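Local structure of dinitrogenase iron-molybdenum cofactor biosynthesis domain-containing protein (Pyrococcus horikoshii, 2YX6) at residues P6-V17 and V91-I99; G22-V30 and N39-F47. The protein is of unknown cellular role but binds ADP and is probably related to proteins of dinitrogenase iron-molybdenum cofactor biosynthesis. All coordinates share one frame; numbering follows the deposited sequence.

Interaction 1. Residues P6-V17 and V91-I99; sequences PAEDDRGIKSNV and VYGRISDVI
Asn16 and Arg94 form a single backbone bridge, their CA atoms 4.3 Å apart, and the hydrogen bonds around it alternate in direction: Ile95 N gives to Ser15 O almost head-on (C=O...N 172°), and Val17 N returns a bond to Gly93 O. A third bond, Ser96 N to Ile13 O at 2.8 Å, lies in the carbonyl plane on a lone pair. A water extends the join, donating to Val17 O and accepting from Gly93 N. Beside this backbone seam, Ile95 carries the apolar contact. With CG1 anti to its carbonyl carbon (chi1 -72°), its CD1 reaches past Asn16 O to Ala7 CB at 3.9 Å. Val17 meets it at about a right angle, CG2 to Ile95 CG1 at 4.0 Å, and the same methyl also touches Val98 CG2. The loop after strand 2-7 is thus bound to the first turn of helix 95-103, where Arg94 is the N-cap residue, and the side chains of Val17 and Ile95 both rest on Ile5 of that strand. Gly93 has a backbone shape in which a CB would collide with the preceding carbonyl O. On the outer side, the extended chain of Arg94 runs alongside Lys14, pointing the same way, and its NH2 rests 3.4 Å from Lys14 CG. Lys14 O sits over one face of this guanidinium without bonding to it. Arg11 NH1, which is held weakly by Lys14 O, comes within 3.3 Å of Arg94 NH1, a like-charge approach that probably costs some energy, with the two guanidinium planes 77° apart. A serine in place of Arg94 would probably leave the methylenes of Lys14 without their cover and that side chain freer to swing.

Interaction 2. Residues G22-V30 and N39-F47; sequences GRSRYFVFV and NVEVVEVPF
Phe29 and Val43 cross at about a right angle, the CE2 edge of the ring meeting Val43 CG2 at 3.5 Å. Further along the same face of the hairpin, Phe27 turns its own edge to Val45: CD2 lies 3.4 Å from Val45 CG2, and the two side chains cross obliquely. The bent chain of Arg25 (chi2 -78°, chi3 80°) crosses Val45 at about a right angle, with Val45 CB at the edge of the guanidinium, 4.0 Å from Arg25 NE, and Arg25 NH1 near Val45 CG1. The reverse face carries Tyr26 and Glu44, side by side and pointing the same way, with Tyr26 CD1 3.8 Å from Glu44 CB; beyond them Val28 CG1 packs on Val40 CG1. Paired antiparallel backbone bonds at Phe27-Val43 and Phe29-Glu41 fix this register, and Val45 N to Arg25 O, 2.9 Å, prolongs it past the strands. The hairpin presents its phenylalanine face to helix 54-61, where Ile59 touches both rings and Leu55 meets Val45, while Val28 and Val30 face helix 95-103. Strand 26-33 also bonds to strand 2-7 along its other edge, leaving strand 36-44 outermost within this chain.

Overall arrangement
Interactions 1 and 2 have centres 11 Å apart and share one mixed sheet, in which strand 26-33 lies between strands 2-7 and 36-44. Along the chain, residues 6-17 come first, the hairpin of interaction 2 follows, and residues 91-99 return last, so the longer-range contact encloses the local one. They touch directly: Ala7 N probably bonds to Tyr26 O, Asp10 packs on the Tyr26 ring, and Ile99 meets Val30. Helix 95-103, which belongs to interaction 1, thereby packs on part of the hairpin face that carries Val28 and Val30. Val87, seen to bind ADP, lies about 8 Å from Val91 and 9 Å from Phe27 between side chains, so these two residues do not touch it, though both lie in its neighbourhood.

Interaction 1. Residues P6-V17 and V91-I99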
loop_
_atom_site.group_PDB
_atom_site.type_symbol
_atom_site.label_atom_id
_atom_site.label_comp_id
_atom_site.label_asym_id
_atom_site.label_seq_id
_atom_site.Cartn_x
_atom_site.Cartn_y
_atom_site.Cartn_z
ATOM N N PRO A 6 2.159 13.665 0.010
ATOM C CA PRO A 6 1.752 15.038 -0.365
ATOM C C PRO A 6 2.180 16.010 0.734
ATOM O O PRO A 6 1.976 15.704 1.932
ATOM C CB PRO A 6 0.217 14.958 -0.461
ATOM C CG PRO A 6 -0.196 13.878 0.554
ATOM C CD PRO A 6 1.026 12.851 0.506
ATOM N N ALA A 7 2.820 17.129 0.364
ATOM C CA ALA A 7 3.339 18.066 1.353
ATOM C C ALA A 7 2.525 19.329 1.335
ATOM O O ALA A 7 2.054 19.750 0.272
ATOM C CB ALA A 7 4.786 18.401 1.067
ATOM N N GLU A 8 2.412 19.951 2.504
ATOM C CA GLU A 8 1.679 21.189 2.661
ATOM C C GLU A 8 2.495 22.429 2.175
ATOM O O GLU A 8 1.949 23.446 1.742
ATOM C CB GLU A 8 1.276 21.313 4.132
ATOM C CG GLU A 8 0.538 22.589 4.488
ATOM C CD GLU A 8 0.414 22.796 6.000
ATOM O OE1 GLU A 8 0.112 21.820 6.730
ATOM O OE2 GLU A 8 0.636 23.946 6.465
ATOM N N ASP A 9 3.811 22.313 2.231
ATOM C CA ASP A 9 4.755 23.392 2.016
ATOM C C ASP A 9 5.796 22.814 1.100
ATOM O O ASP A 9 5.821 21.605 0.900
ATOM C CB ASP A 9 5.464 23.685 3.353
ATOM C CG ASP A 9 4.558 24.313 4.373
ATOM O OD1 ASP A 9 3.492 24.871 4.000
ATOM O OD2 ASP A 9 4.910 24.263 5.579
ATOM N N ASP A 10 6.718 23.632 0.611
ATOM C CA ASP A 10 7.908 23.073 -0.048
ATOM C C ASP A 10 9.042 22.770 0.917
ATOM O O ASP A 10 10.194 22.693 0.517
ATOM C CB ASP A 10 8.431 23.984 -1.163
ATOM C CG ASP A 10 8.616 25.441 -0.715
ATOM O OD1 ASP A 10 7.931 25.883 0.264
ATOM O OD2 ASP A 10 9.453 26.142 -1.376
ATOM N N ARG A 11 8.713 22.513 2.176
ATOM C CA ARG A 11 9.745 22.222 3.177
ATOM C C ARG A 11 10.323 20.793 3.242
ATOM O O ARG A 11 11.024 20.476 4.200
ATOM C CB ARG A 11 9.265 22.689 4.565
ATOM C CG ARG A 11 9.894 23.990 4.988
ATOM C CD ARG A 11 9.125 24.732 6.082
ATOM N NE ARG A 11 8.720 23.891 7.227
ATOM C CZ ARG A 11 9.326 23.825 8.430
ATOM N NH1 ARG A 11 8.805 23.033 9.354
ATOM N NH2 ARG A 11 10.434 24.520 8.734
ATOM N N GLY A 12 10.038 19.936 2.246
ATOM C CA GLY A 12 10.587 18.558 2.208
ATOM C C GLY A 12 10.162 17.724 3.415
ATOM O O GLY A 12 8.993 17.790 3.845
ATOM N N ILE A 13 11.106 16.973 3.989
ATOM C CA ILE A 13 10.798 16.187 5.170
ATOM C C ILE A 13 10.498 16.990 6.459
ATOM O O ILE A 13 10.128 16.395 7.486
ATOM C CB ILE A 13 11.901 15.174 5.453
ATOM C CG1 ILE A 13 13.154 15.916 5.895
ATOM C CG2 ILE A 13 12.028 14.273 4.275
ATOM C CD1 ILE A 13 14.170 15.079 6.560
ATOM N N LYS A 14 10.619 18.320 6.384
ATOM C CA LYS A 14 10.188 19.187 7.471
ATOM C C LYS A 14 8.762 19.753 7.283
ATOM O O LYS A 14 8.256 20.488 8.183
ATOM C CB LYS A 14 11.170 20.305 7.730
ATOM C CG LYS A 14 12.570 19.827 8.122
ATOM C CD LYS A 14 13.464 21.028 8.369
ATOM C CE LYS A 14 14.868 20.744 8.818
ATOM N NZ LYS A 14 15.518 22.103 9.108
ATOM N N SER A 15 8.108 19.400 6.165
ATOM C CA SER A 15 6.743 19.868 5.939
ATOM C C SER A 15 5.766 18.908 6.586
ATOM O O SER A 15 6.142 17.850 7.018
ATOM C CB SER A 15 6.422 19.991 4.436
ATOM O OG SER A 15 5.055 20.408 4.271
ATOM N N ASN A 16 4.506 19.272 6.676
ATOM C CA ASN A 16 3.506 18.323 7.179
ATOM C C ASN A 16 2.837 17.639 5.983
ATOM O O ASN A 16 2.828 18.178 4.887
ATOM C CB ASN A 16 2.427 19.051 7.990
ATOM C CG ASN A 16 2.963 19.713 9.287
ATOM O OD1 ASN A 16 3.607 19.076 10.132
ATOM N ND2 ASN A 16 2.646 21.002 9.452
ATOM N N VAL A 17 2.247 16.476 6.210
ATOM C CA VAL A 17 1.401 15.845 5.226
ATOM C C VAL A 17 0.285 16.821 4.931
ATOM O O VAL A 17 -0.344 17.303 5.835
ATOM C CB VAL A 17 0.851 14.449 5.749
ATOM C CG1 VAL A 17 -0.141 13.782 4.737
ATOM C CG2 VAL A 17 2.041 13.499 6.128
ATOM N N VAL A 91 -2.809 9.473 7.639
ATOM C CA VAL A 91 -1.458 9.839 8.078
ATOM C C VAL A 91 -1.366 11.356 8.197
ATOM O O VAL A 91 -1.746 12.077 7.306
ATOM C CB VAL A 91 -0.382 9.283 7.084
ATOM C CG1 VAL A 91 0.994 9.533 7.603
ATOM C CG2 VAL A 91 -0.596 7.780 6.857
ATOM N N TYR A 92 -0.835 11.859 9.301
ATOM C CA TYR A 92 -0.660 13.313 9.485
ATOM C C TYR A 92 0.626 13.559 10.217
ATOM O O TYR A 92 1.188 12.629 10.822
ATOM C CB TYR A 92 -1.802 13.853 10.356
ATOM C CG TYR A 92 -1.874 13.162 11.677
ATOM C CD1 TYR A 92 -2.488 11.939 11.796
ATOM C CD2 TYR A 92 -1.307 13.723 12.816
ATOM C CE1 TYR A 92 -2.555 11.304 13.011
ATOM C CE2 TYR A 92 -1.361 13.069 14.054
ATOM C CZ TYR A 92 -1.998 11.879 14.125
ATOM O OH TYR A 92 -2.042 11.184 15.296
ATOM N N GLY A 93 1.044 14.828 10.221
ATOM C CA GLY A 93 2.188 15.273 10.988
ATOM C C GLY A 93 3.393 15.580 10.121
ATOM O O GLY A 93 3.285 15.605 8.866
ATOM N N ARG A 94 4.556 15.722 10.780
ATOM C CA ARG A 94 5.780 16.117 10.058
ATOM C C ARG A 94 6.206 14.924 9.268
ATOM O O ARG A 94 6.235 13.806 9.777
ATOM C CB ARG A 94 6.933 16.442 10.997
ATOM C CG ARG A 94 7.977 17.353 10.428
ATOM C CD ARG A 94 8.953 17.582 11.513
ATOM N NE ARG A 94 10.052 18.521 11.277
ATOM C CZ ARG A 94 10.007 19.855 11.324
ATOM N NH1 ARG A 94 8.866 20.543 11.506
ATOM N NH2 ARG A 94 11.146 20.525 11.160
ATOM N N ILE A 95 6.642 15.172 8.061
ATOM C CA ILE A 95 6.912 14.061 7.173
ATOM C C ILE A 95 8.097 13.261 7.671
ATOM O O ILE A 95 8.080 12.025 7.626
ATOM C CB ILE A 95 7.035 14.536 5.721
ATOM C CG1 ILE A 95 5.619 14.934 5.214
ATOM C CG2 ILE A 95 7.744 13.431 4.911
ATOM C CD1 ILE A 95 5.531 15.734 3.788
ATOM N N SER A 96 9.083 13.928 8.252
ATOM C CA SER A 96 10.239 13.210 8.860
ATOM C C SER A 96 9.785 12.186 9.912
ATOM O O SER A 96 10.323 11.089 9.969
ATOM C CB SER A 96 11.241 14.193 9.492
ATOM O OG SER A 96 10.651 14.878 10.615
ATOM N N ASP A 97 8.806 12.564 10.742
ATOM C CA ASP A 97 8.271 11.687 11.794
ATOM C C ASP A 97 7.481 10.534 11.227
ATOM O O ASP A 97 7.540 9.417 11.716
ATOM C CB ASP A 97 7.380 12.448 12.753
ATOM C CG ASP A 97 8.143 13.401 13.675
ATOM O OD1 ASP A 97 9.383 13.398 13.657
ATOM O OD2 ASP A 97 7.480 14.198 14.390
ATOM N N VAL A 98 6.716 10.816 10.187
ATOM C CA VAL A 98 5.936 9.815 9.478
ATOM C C VAL A 98 6.823 8.706 8.883
ATOM O O VAL A 98 6.499 7.545 9.012
ATOM C CB VAL A 98 5.105 10.482 8.396
ATOM C CG1 VAL A 98 4.565 9.436 7.411
ATOM C CG2 VAL A 98 3.993 11.326 9.028
ATOM N N ILE A 99 7.940 9.074 8.266
ATOM C CA ILE A 99 8.859 8.171 7.600
ATOM C C ILE A 99 9.526 7.264 8.631
ATOM O O ILE A 99 9.602 6.051 8.449
ATOM C CB ILE A 99 9.892 8.997 6.732
ATOM C CG1 ILE A 99 9.201 9.523 5.476
ATOM C CG2 ILE A 99 11.001 8.147 6.231
ATOM C CD1 ILE A 99 9.803 10.771 4.977
HETATM O O HOH W 1 -0.504 16.755 8.420
#

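Interaction 2. Residues G22-V30 and N39-F47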
loop_
_atom_site.group_PDB
_atom_site.type_symbol
_atom_site.label_atom_id
_atom_site.label_comp_id
_atom_site.label_asym_id
_atom_site.label_seq_id
_atom_site.Cartn_x
_atom_site.Cartn_y
_atom_site.Cartn_z
ATOM N N GLY A 22 -4.260 15.901 -3.882
ATOM C CA GLY A 22 -5.043 16.313 -5.069
ATOM C C GLY A 22 -5.002 17.813 -5.171
ATOM O O GLY A 22 -4.578 18.335 -6.183
ATOM N N ARG A 23 -5.346 18.520 -4.100
ATOM C CA ARG A 23 -5.107 19.960 -4.126
ATOM C C ARG A 23 -3.691 20.341 -3.676
ATOM O O ARG A 23 -3.261 21.460 -3.842
ATOM C CB ARG A 23 -6.194 20.701 -3.353
ATOM C CG ARG A 23 -7.513 20.812 -4.154
ATOM C CD ARG A 23 -8.184 19.442 -4.548
ATOM N NE ARG A 23 -8.690 18.631 -3.422
ATOM C CZ ARG A 23 -9.437 17.529 -3.564
ATOM N NH1 ARG A 23 -9.845 16.873 -2.483
ATOM N NH2 ARG A 23 -9.768 17.087 -4.783
ATOM N N SER A 24 -2.936 19.379 -3.169
ATOM C CA SER A 24 -1.560 19.627 -2.757
ATOM C C SER A 24 -0.603 19.958 -3.954
ATOM O O SER A 24 -0.773 19.484 -5.088
ATOM C CB SER A 24 -1.057 18.430 -1.980
ATOM O OG SER A 24 -0.499 17.577 -2.938
ATOM N N ARG A 25 0.390 20.790 -3.683
ATOM C CA ARG A 25 1.238 21.325 -4.753
ATOM C C ARG A 25 2.691 20.888 -4.663
ATOM O O ARG A 25 3.468 21.137 -5.578
ATOM C CB ARG A 25 1.102 22.850 -4.874
ATOM C CG ARG A 25 -0.318 23.348 -5.487
ATOM C CD ARG A 25 -0.533 23.237 -7.074
ATOM N NE ARG A 25 -0.897 21.870 -7.501
ATOM C CZ ARG A 25 -2.147 21.361 -7.566
ATOM N NH1 ARG A 25 -2.324 20.084 -7.938
ATOM N NH2 ARG A 25 -3.234 22.097 -7.270
ATOM N N TYR A 26 3.037 20.200 -3.575
ATOM C CA TYR A 26 4.356 19.601 -3.420
ATOM C C TYR A 26 4.235 18.157 -2.988
ATOM O O TYR A 26 3.349 17.797 -2.251
ATOM C CB TYR A 26 5.113 20.366 -2.345
ATOM C CG TYR A 26 5.328 21.877 -2.667
ATOM C CD1 TYR A 26 6.335 22.292 -3.523
ATOM C CD2 TYR A 26 4.512 22.840 -2.109
ATOM C CE1 TYR A 26 6.539 23.648 -3.834
ATOM C CE2 TYR A 26 4.687 24.222 -2.403
ATOM C CZ TYR A 26 5.709 24.611 -3.270
ATOM O OH TYR A 26 5.916 25.962 -3.527
ATOM N N PHE A 27 5.157 17.325 -3.437
ATOM C CA PHE A 27 5.190 15.928 -3.067
ATOM C C PHE A 27 6.598 15.636 -2.651
ATOM O O PHE A 27 7.550 16.156 -3.233
ATOM C CB PHE A 27 4.799 15.017 -4.223
ATOM C CG PHE A 27 3.318 14.720 -4.275
ATOM C CD1 PHE A 27 2.809 13.542 -3.708
ATOM C CD2 PHE A 27 2.426 15.652 -4.784
ATOM C CE1 PHE A 27 1.442 13.290 -3.714
ATOM C CE2 PHE A 27 1.032 15.403 -4.774
ATOM C CZ PHE A 27 0.566 14.244 -4.275
ATOM N N VAL A 28 6.726 14.752 -1.682
ATOM C CA VAL A 28 8.029 14.224 -1.249
ATOM C C VAL A 28 8.130 12.729 -1.559
ATOM O O VAL A 28 7.258 11.965 -1.220
ATOM C CB VAL A 28 8.180 14.439 0.294
ATOM C CG1 VAL A 28 9.484 13.864 0.835
ATOM C CG2 VAL A 28 8.017 15.887 0.655
ATOM N N PHE A 29 9.210 12.322 -2.210
ATOM C CA PHE A 29 9.470 10.946 -2.638
ATOM C C PHE A 29 10.632 10.483 -1.787
ATOM O O PHE A 29 11.696 11.122 -1.755
ATOM C CB PHE A 29 9.824 10.893 -4.145
ATOM C CG PHE A 29 8.702 11.272 -5.014
ATOM C CD1 PHE A 29 7.752 10.321 -5.371
ATOM C CD2 PHE A 29 8.504 12.587 -5.386
ATOM C CE1 PHE A 29 6.651 10.666 -6.173
ATOM C CE2 PHE A 29 7.388 12.945 -6.194
ATOM C CZ PHE A 29 6.492 11.955 -6.602
ATOM N N VAL A 30 10.424 9.396 -1.077
ATOM C CA VAL A 30 11.451 8.946 -0.145
ATOM C C VAL A 30 11.854 7.535 -0.495
ATOM O O VAL A 30 10.977 6.606 -0.488
ATOM C CB VAL A 30 10.920 8.892 1.323
ATOM C CG1 VAL A 30 12.096 8.396 2.239
ATOM C CG2 VAL A 30 10.407 10.290 1.773
ATOM N N ASN A 39 17.310 8.479 0.066
ATOM C CA ASN A 39 17.153 9.613 -0.808
ATOM C C ASN A 39 15.837 10.299 -0.471
ATOM O O ASN A 39 14.837 9.598 -0.188
ATOM C CB ASN A 39 17.170 9.092 -2.223
ATOM C CG ASN A 39 17.397 10.168 -3.242
ATOM O OD1 ASN A 39 16.447 10.766 -3.781
ATOM N ND2 ASN A 39 18.662 10.393 -3.574
ATOM N N VAL A 40 15.853 11.637 -0.448
ATOM C CA VAL A 40 14.630 12.436 -0.389
ATOM C C VAL A 40 14.568 13.339 -1.619
ATOM O O VAL A 40 15.567 13.913 -2.034
ATOM C CB VAL A 40 14.576 13.286 0.854
ATOM C CG1 VAL A 40 13.380 14.292 0.814
ATOM C CG2 VAL A 40 14.574 12.403 2.101
ATOM N N GLU A 41 13.402 13.412 -2.245
ATOM C CA GLU A 41 13.245 14.186 -3.462
ATOM C C GLU A 41 12.006 15.002 -3.267
ATOM O O GLU A 41 10.949 14.458 -2.963
ATOM C CB GLU A 41 13.193 13.254 -4.686
ATOM C CG GLU A 41 12.603 13.878 -5.953
ATOM C CD GLU A 41 13.525 13.802 -7.181
ATOM O OE1 GLU A 41 13.244 14.556 -8.159
ATOM O OE2 GLU A 41 14.543 13.030 -7.189
ATOM N N VAL A 42 12.149 16.321 -3.433
ATOM C CA VAL A 42 11.091 17.263 -3.155
ATOM C C VAL A 42 10.729 17.976 -4.459
ATOM O O VAL A 42 11.491 18.820 -4.932
ATOM C CB VAL A 42 11.569 18.297 -2.182
ATOM C CG1 VAL A 42 10.462 19.202 -1.869
ATOM C CG2 VAL A 42 12.105 17.614 -0.885
ATOM N N VAL A 43 9.628 17.585 -5.088
ATOM C CA VAL A 43 9.258 18.236 -6.387
ATOM C C VAL A 43 7.893 18.899 -6.311
ATOM O O VAL A 43 7.143 18.688 -5.344
ATOM C CB VAL A 43 9.362 17.271 -7.562
ATOM C CG1 VAL A 43 10.834 16.757 -7.735
ATOM C CG2 VAL A 43 8.472 16.131 -7.319
ATOM N N GLU A 44 7.561 19.733 -7.295
ATOM C CA GLU A 44 6.242 20.329 -7.290
ATOM C C GLU A 44 5.321 19.701 -8.297
ATOM O O GLU A 44 5.753 18.986 -9.211
ATOM C CB GLU A 44 6.276 21.871 -7.332
ATOM C CG GLU A 44 7.271 22.472 -8.260
ATOM C CD GLU A 44 7.050 24.007 -8.423
ATOM O OE1 GLU A 44 7.937 24.828 -8.019
ATOM O OE2 GLU A 44 5.956 24.402 -8.933
ATOM N N VAL A 45 4.031 19.863 -8.078
ATOM C CA VAL A 45 3.050 19.282 -8.997
ATOM C C VAL A 45 2.805 20.281 -10.133
ATOM O O VAL A 45 2.694 21.500 -9.887
ATOM C CB VAL A 45 1.681 18.936 -8.302
ATOM C CG1 VAL A 45 0.896 17.976 -9.165
ATOM C CG2 VAL A 45 1.900 18.262 -6.943
ATOM N N PRO A 46 2.753 19.778 -11.377
ATOM C CA PRO A 46 2.281 20.511 -12.576
ATOM C C PRO A 46 0.867 21.169 -12.490
ATOM O O PRO A 46 -0.023 20.639 -11.812
ATOM C CB PRO A 46 2.327 19.440 -13.670
ATOM C CG PRO A 46 3.408 18.470 -13.178
ATOM C CD PRO A 46 3.233 18.421 -11.700
ATOM N N PHE A 47 0.731 22.321 -13.182
ATOM C CA PHE A 47 -0.477 23.193 -13.373
ATOM C C PHE A 47 -0.683 24.203 -12.245
ATOM O O PHE A 47 -1.213 23.865 -11.170
ATOM C CB PHE A 47 -1.794 22.434 -13.700
ATOM C CG PHE A 47 -2.064 22.207 -15.211
ATOM C CD1 PHE A 47 -1.853 23.219 -16.160
ATOM C CD2 PHE A 47 -2.579 20.960 -15.666
ATOM C CE1 PHE A 47 -2.113 22.996 -17.541
ATOM C CE2 PHE A 47 -2.854 20.726 -17.048
ATOM C CZ PHE A 47 -2.628 21.752 -17.982
#